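Local coordinates for protein transport protein SEC16 (Saccharomyces cerevisiae, PDB 3MZK) that helps to initiate assembly of the COPII coat that forms transport vesicles at the endoplasmic reticulum and selects their cargo, and also takes part in autophagy, at residues K191-L202 / L220-N230. Numbering follows the deposited sequence.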
loop_
_atom_site.group_PDB
_atom_site.type_symbol
_atom_site.label_atom_id
_atom_site.label_comp_id
_atom_site.label_asym_id
_atom_site.label_seq_id
_atom_site.Cartn_x
_atom_site.Cartn_y
_atom_site.Cartn_z
ATOM N N LYS B 191 -9.069 -12.237 -5.983
ATOM C CA LYS B 191 -8.842 -13.418 -5.157
ATOM C C LYS B 191 -10.007 -14.401 -5.203
ATOM O O LYS B 191 -9.817 -15.606 -5.037
ATOM C CB LYS B 191 -8.587 -13.000 -3.708
ATOM C CG LYS B 191 -9.779 -12.327 -3.055
ATOM C CD LYS B 191 -9.585 -12.127 -1.562
ATOM C CE LYS B 191 -10.883 -11.663 -0.920
ATOM N NZ LYS B 191 -10.745 -11.462 0.547
ATOM N N ASP B 192 -11.209 -13.879 -5.432
ATOM C CA ASP B 192 -12.429 -14.680 -5.377
ATOM C C ASP B 192 -12.418 -15.852 -6.351
ATOM O O ASP B 192 -12.449 -17.012 -5.941
ATOM C CB ASP B 192 -13.658 -13.804 -5.637
ATOM C CG ASP B 192 -13.835 -12.720 -4.589
ATOM O OD1 ASP B 192 -12.817 -12.193 -4.092
ATOM O OD2 ASP B 192 -14.995 -12.394 -4.261
ATOM N N ARG B 193 -12.383 -15.549 -7.643
ATOM C CA ARG B 193 -12.399 -16.598 -8.654
ATOM C C ARG B 193 -11.083 -17.363 -8.695
ATOM O O ARG B 193 -11.050 -18.537 -9.061
ATOM C CB ARG B 193 -12.763 -16.030 -10.025
ATOM C CG ARG B 193 -14.198 -15.547 -10.095
ATOM C CD ARG B 193 -14.690 -15.461 -11.517
ATOM N NE ARG B 193 -16.025 -14.882 -11.586
ATOM C CZ ARG B 193 -16.279 -13.585 -11.452
ATOM N NH1 ARG B 193 -15.286 -12.733 -11.236
ATOM N NH2 ARG B 193 -17.526 -13.140 -11.528
ATOM N N TRP B 194 -10.001 -16.694 -8.312
ATOM C CA TRP B 194 -8.716 -17.359 -8.143
ATOM C C TRP B 194 -8.892 -18.586 -7.255
ATOM O O TRP B 194 -8.464 -19.688 -7.597
ATOM C CB TRP B 194 -7.700 -16.401 -7.519
ATOM C CG TRP B 194 -6.422 -17.062 -7.103
ATOM C CD1 TRP B 194 -6.126 -17.576 -5.871
ATOM C CD2 TRP B 194 -5.264 -17.278 -7.916
ATOM N NE1 TRP B 194 -4.855 -18.101 -5.869
ATOM C CE2 TRP B 194 -4.304 -17.929 -7.114
ATOM C CE3 TRP B 194 -4.945 -16.989 -9.245
ATOM C CZ2 TRP B 194 -3.050 -18.291 -7.595
ATOM C CZ3 TRP B 194 -3.699 -17.351 -9.722
ATOM C CH2 TRP B 194 -2.768 -17.995 -8.899
ATOM N N SER B 195 -9.537 -18.383 -6.113
ATOM C CA SER B 195 -9.792 -19.460 -5.166
ATOM C C SER B 195 -10.635 -20.577 -5.779
ATOM O O SER B 195 -10.336 -21.757 -5.603
ATOM C CB SER B 195 -10.480 -18.905 -3.917
ATOM O OG SER B 195 -10.894 -19.948 -3.054
ATOM N N GLU B 196 -11.689 -20.202 -6.495
ATOM C CA GLU B 196 -12.573 -21.187 -7.110
ATOM C C GLU B 196 -11.805 -22.091 -8.070
ATOM O O GLU B 196 -12.070 -23.289 -8.157
ATOM C CB GLU B 196 -13.733 -20.500 -7.837
ATOM N N VAL B 197 -10.853 -21.510 -8.789
ATOM C CA VAL B 197 -10.031 -22.283 -9.707
ATOM C C VAL B 197 -9.192 -23.298 -8.938
ATOM O O VAL B 197 -9.027 -24.439 -9.374
ATOM C CB VAL B 197 -9.109 -21.377 -10.549
ATOM C CG1 VAL B 197 -8.197 -22.217 -11.438
ATOM C CG2 VAL B 197 -9.936 -20.405 -11.385
ATOM N N ILE B 198 -8.667 -22.878 -7.790
ATOM C CA ILE B 198 -7.848 -23.756 -6.965
ATOM C C ILE B 198 -8.645 -24.986 -6.560
ATOM O O ILE B 198 -8.158 -26.116 -6.642
ATOM C CB ILE B 198 -7.349 -23.044 -5.698
ATOM C CG1 ILE B 198 -6.603 -21.761 -6.065
ATOM C CG2 ILE B 198 -6.454 -23.970 -4.896
ATOM C CD1 ILE B 198 -6.030 -21.025 -4.878
ATOM N N GLN B 199 -9.880 -24.756 -6.129
ATOM C CA GLN B 199 -10.752 -25.843 -5.717
ATOM C C GLN B 199 -10.994 -26.812 -6.871
ATOM O O GLN B 199 -10.833 -28.025 -6.716
ATOM C CB GLN B 199 -12.081 -25.295 -5.201
ATOM C CG GLN B 199 -11.928 -24.255 -4.104
ATOM C CD GLN B 199 -13.181 -24.098 -3.265
ATOM O OE1 GLN B 199 -14.082 -24.937 -3.310
ATOM N NE2 GLN B 199 -13.246 -23.021 -2.492
ATOM N N LYS B 200 -11.377 -26.274 -8.028
ATOM C CA LYS B 200 -11.698 -27.113 -9.181
ATOM C C LYS B 200 -10.493 -27.950 -9.598
ATOM O O LYS B 200 -10.630 -29.115 -9.950
ATOM C CB LYS B 200 -12.246 -26.274 -10.351
ATOM C CG LYS B 200 -13.787 -25.892 -10.200
ATOM C CD LYS B 200 -14.201 -24.737 -11.194
ATOM C CE LYS B 200 -15.685 -24.281 -10.950
ATOM N NZ LYS B 200 -16.041 -23.091 -11.883
ATOM N N TYR B 201 -9.307 -27.356 -9.551
ATOM C CA TYR B 201 -8.095 -28.086 -9.919
ATOM C C TYR B 201 -7.821 -29.246 -8.956
ATOM O O TYR B 201 -7.524 -30.361 -9.380
ATOM C CB TYR B 201 -6.883 -27.146 -10.001
ATOM C CG TYR B 201 -5.561 -27.866 -9.943
ATOM C CD1 TYR B 201 -5.084 -28.577 -11.037
ATOM C CD2 TYR B 201 -4.793 -27.847 -8.789
ATOM C CE1 TYR B 201 -3.876 -29.247 -10.984
ATOM C CE2 TYR B 201 -3.588 -28.510 -8.724
ATOM C CZ TYR B 201 -3.133 -29.211 -9.822
ATOM O OH TYR B 201 -1.930 -29.876 -9.751
ATOM N N LEU B 202 -7.945 -28.982 -7.659
ATOM C CA LEU B 202 -7.673 -29.995 -6.645
ATOM C C LEU B 202 -8.734 -31.092 -6.607
ATOM O O LEU B 202 -8.405 -32.278 -6.571
ATOM C CB LEU B 202 -7.547 -29.352 -5.259
ATOM C CG LEU B 202 -6.368 -28.403 -5.029
ATOM C CD1 LEU B 202 -6.465 -27.747 -3.668
ATOM C CD2 LEU B 202 -5.045 -29.133 -5.173
ATOM N N LEU B 220 -3.530 -28.518 1.150
ATOM C CA LEU B 220 -3.025 -27.679 0.065
ATOM C C LEU B 220 -3.938 -26.484 -0.185
ATOM O O LEU B 220 -3.472 -25.351 -0.343
ATOM C CB LEU B 220 -2.874 -28.488 -1.226
ATOM C CG LEU B 220 -1.691 -29.449 -1.317
ATOM C CD1 LEU B 220 -1.727 -30.201 -2.634
ATOM C CD2 LEU B 220 -0.380 -28.694 -1.160
ATOM N N LEU B 221 -5.240 -26.749 -0.227
ATOM C CA LEU B 221 -6.224 -25.707 -0.467
ATOM C C LEU B 221 -6.065 -24.579 0.537
ATOM O O LEU B 221 -6.033 -23.409 0.164
ATOM C CB LEU B 221 -7.637 -26.278 -0.391
ATOM C CG LEU B 221 -8.771 -25.264 -0.529
ATOM C CD1 LEU B 221 -8.614 -24.439 -1.793
ATOM C CD2 LEU B 221 -10.106 -25.980 -0.520
ATOM N N LEU B 222 -5.950 -24.935 1.812
ATOM C CA LEU B 222 -5.854 -23.934 2.865
ATOM C C LEU B 222 -4.592 -23.084 2.762
ATOM O O LEU B 222 -4.654 -21.859 2.865
ATOM C CB LEU B 222 -5.930 -24.586 4.245
ATOM C CG LEU B 222 -5.840 -23.566 5.379
ATOM C CD1 LEU B 222 -7.071 -23.634 6.252
ATOM C CD2 LEU B 222 -4.575 -23.772 6.196
ATOM N N ILE B 223 -3.448 -23.738 2.573
ATOM C CA ILE B 223 -2.174 -23.036 2.427
ATOM C C ILE B 223 -2.210 -21.995 1.313
ATOM O O ILE B 223 -1.731 -20.874 1.485
ATOM C CB ILE B 223 -1.024 -24.012 2.138
ATOM C CG1 ILE B 223 -0.851 -24.982 3.305
ATOM C CG2 ILE B 223 0.262 -23.253 1.913
ATOM C CD1 ILE B 223 0.265 -25.969 3.113
ATOM N N PHE B 224 -2.779 -22.371 0.173
ATOM C CA PHE B 224 -2.861 -21.467 -0.970
ATOM C C PHE B 224 -3.895 -20.367 -0.759
ATOM O O PHE B 224 -3.752 -19.266 -1.285
ATOM C CB PHE B 224 -3.150 -22.245 -2.259
ATOM C CG PHE B 224 -2.051 -23.185 -2.651
ATOM C CD1 PHE B 224 -0.724 -22.780 -2.603
ATOM C CD2 PHE B 224 -2.336 -24.482 -3.048
ATOM C CE1 PHE B 224 0.295 -23.649 -2.953
ATOM C CE2 PHE B 224 -1.318 -25.357 -3.400
ATOM C CZ PHE B 224 -0.003 -24.938 -3.351
ATOM N N GLN B 225 -4.936 -20.663 0.013
ATOM C CA GLN B 225 -5.954 -19.662 0.317
ATOM C C GLN B 225 -5.394 -18.576 1.219
ATOM O O GLN B 225 -5.651 -17.393 1.012
ATOM C CB GLN B 225 -7.170 -20.302 0.986
ATOM C CG GLN B 225 -7.989 -21.184 0.074
ATOM C CD GLN B 225 -8.398 -20.471 -1.193
ATOM O OE1 GLN B 225 -8.581 -19.255 -1.203
ATOM N NE2 GLN B 225 -8.532 -21.224 -2.277
ATOM N N VAL B 226 -4.625 -18.987 2.220
ATOM C CA VAL B 226 -4.101 -18.060 3.215
ATOM C C VAL B 226 -3.233 -16.981 2.578
ATOM O O VAL B 226 -3.389 -15.795 2.873
ATOM C CB VAL B 226 -3.293 -18.799 4.308
ATOM C CG1 VAL B 226 -2.544 -17.807 5.191
ATOM C CG2 VAL B 226 -4.209 -19.696 5.137
ATOM N N PHE B 227 -2.327 -17.389 1.697
ATOM C CA PHE B 227 -1.388 -16.446 1.107
ATOM C C PHE B 227 -1.976 -15.723 -0.100
ATOM O O PHE B 227 -1.255 -15.214 -0.951
ATOM C CB PHE B 227 -0.084 -17.152 0.752
ATOM C CG PHE B 227 0.674 -17.650 1.945
ATOM C CD1 PHE B 227 1.506 -16.800 2.657
ATOM C CD2 PHE B 227 0.554 -18.965 2.358
ATOM C CE1 PHE B 227 2.207 -17.254 3.757
ATOM C CE2 PHE B 227 1.254 -19.427 3.460
ATOM C CZ PHE B 227 2.080 -18.569 4.161
ATOM N N VAL B 228 -3.299 -15.675 -0.159
ATOM C CA VAL B 228 -3.997 -14.952 -1.211
ATOM C C VAL B 228 -4.992 -13.974 -0.593
ATOM O O VAL B 228 -5.429 -13.019 -1.236
ATOM C CB VAL B 228 -4.704 -15.925 -2.175
ATOM C CG1 VAL B 228 -5.881 -15.259 -2.858
ATOM C CG2 VAL B 228 -3.712 -16.457 -3.198
ATOM N N GLY B 229 -5.329 -14.214 0.672
ATOM C CA GLY B 229 -6.232 -13.348 1.406
ATOM C C GLY B 229 -7.602 -13.964 1.606
ATOM O O GLY B 229 -8.539 -13.295 2.042
ATOM N N ASN B 230 -7.718 -15.248 1.290
ATOM C CA ASN B 230 -8.990 -15.945 1.402
ATOM C C ASN B 230 -9.065 -16.854 2.619
ATOM O O ASN B 230 -9.819 -17.825 2.626
ATOM C CB ASN B 230 -9.271 -16.756 0.139
ATOM C CG ASN B 230 -9.709 -15.896 -1.021
ATOM O OD1 ASN B 230 -10.457 -14.932 -0.847
ATOM N ND2 ASN B 230 -9.250 -16.240 -2.218
#
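The side-chain amide of Asn230 meets the carbonyl of Lys191 at the first turn of helix 191-202. Asn230 ND2 donates to Lys191 O over 2.9 Å, with the N-H...O angle at 149°. The acceptor lies nearly in the amide plane, whereas ND2 stands well above the carbonyl plane; Ser195 N, the helical donor, comes to the same oxygen from its other face. Asn230 ND2 also makes a weak 3.3 Å bond to Gln225 OE1. Off the OE1/NE2 end of the Gln225 amide, raised well out of its plane, lies Ser195 OG, near both OE1 and NE2 and 2.8 Å from the latter. The Trp194 ring meets Val228 obliquely, Trp194 NE1 lying 3.3 Å from Val228 CG2, while Leu184 of the second subunit also packs on the indole. Lys191 has CG between its backbone N and carbonyl carbon (chi1 64°); from there the extended chain runs past Asn230 OD1 to where Lys191 NZ donates to Gly229 O (3.2 Å) from above the carbonyl plane. In the all-helical solenoid of the Sec16 Sec23-binding domain, segments 191-202 and 220-226 run nearly antiparallel (163°), their axes 10.4 Å apart at closest approach. A Schellman motif closes helix 214-226: Gly229 is its C-prime residue, and Asn230 N bonds to Gln225 O. This turn places Asn230 at the N-cap position of helix 231-240. Replaced by an alanine here, Asn230 would probably leave Lys191 O with its helical donor alone and the Gln225 amide freer to turn. Farther along, the interface becomes apolar: Ile198 CG2 packs on Leu221 CD1 at 3.8 Å, and Ile198 CD1 reaches Phe224 CB. Leu202 CD1 rests against Leu221 CB, also 3.8 Å away, and Gln199 CG also touches Leu221 CD1.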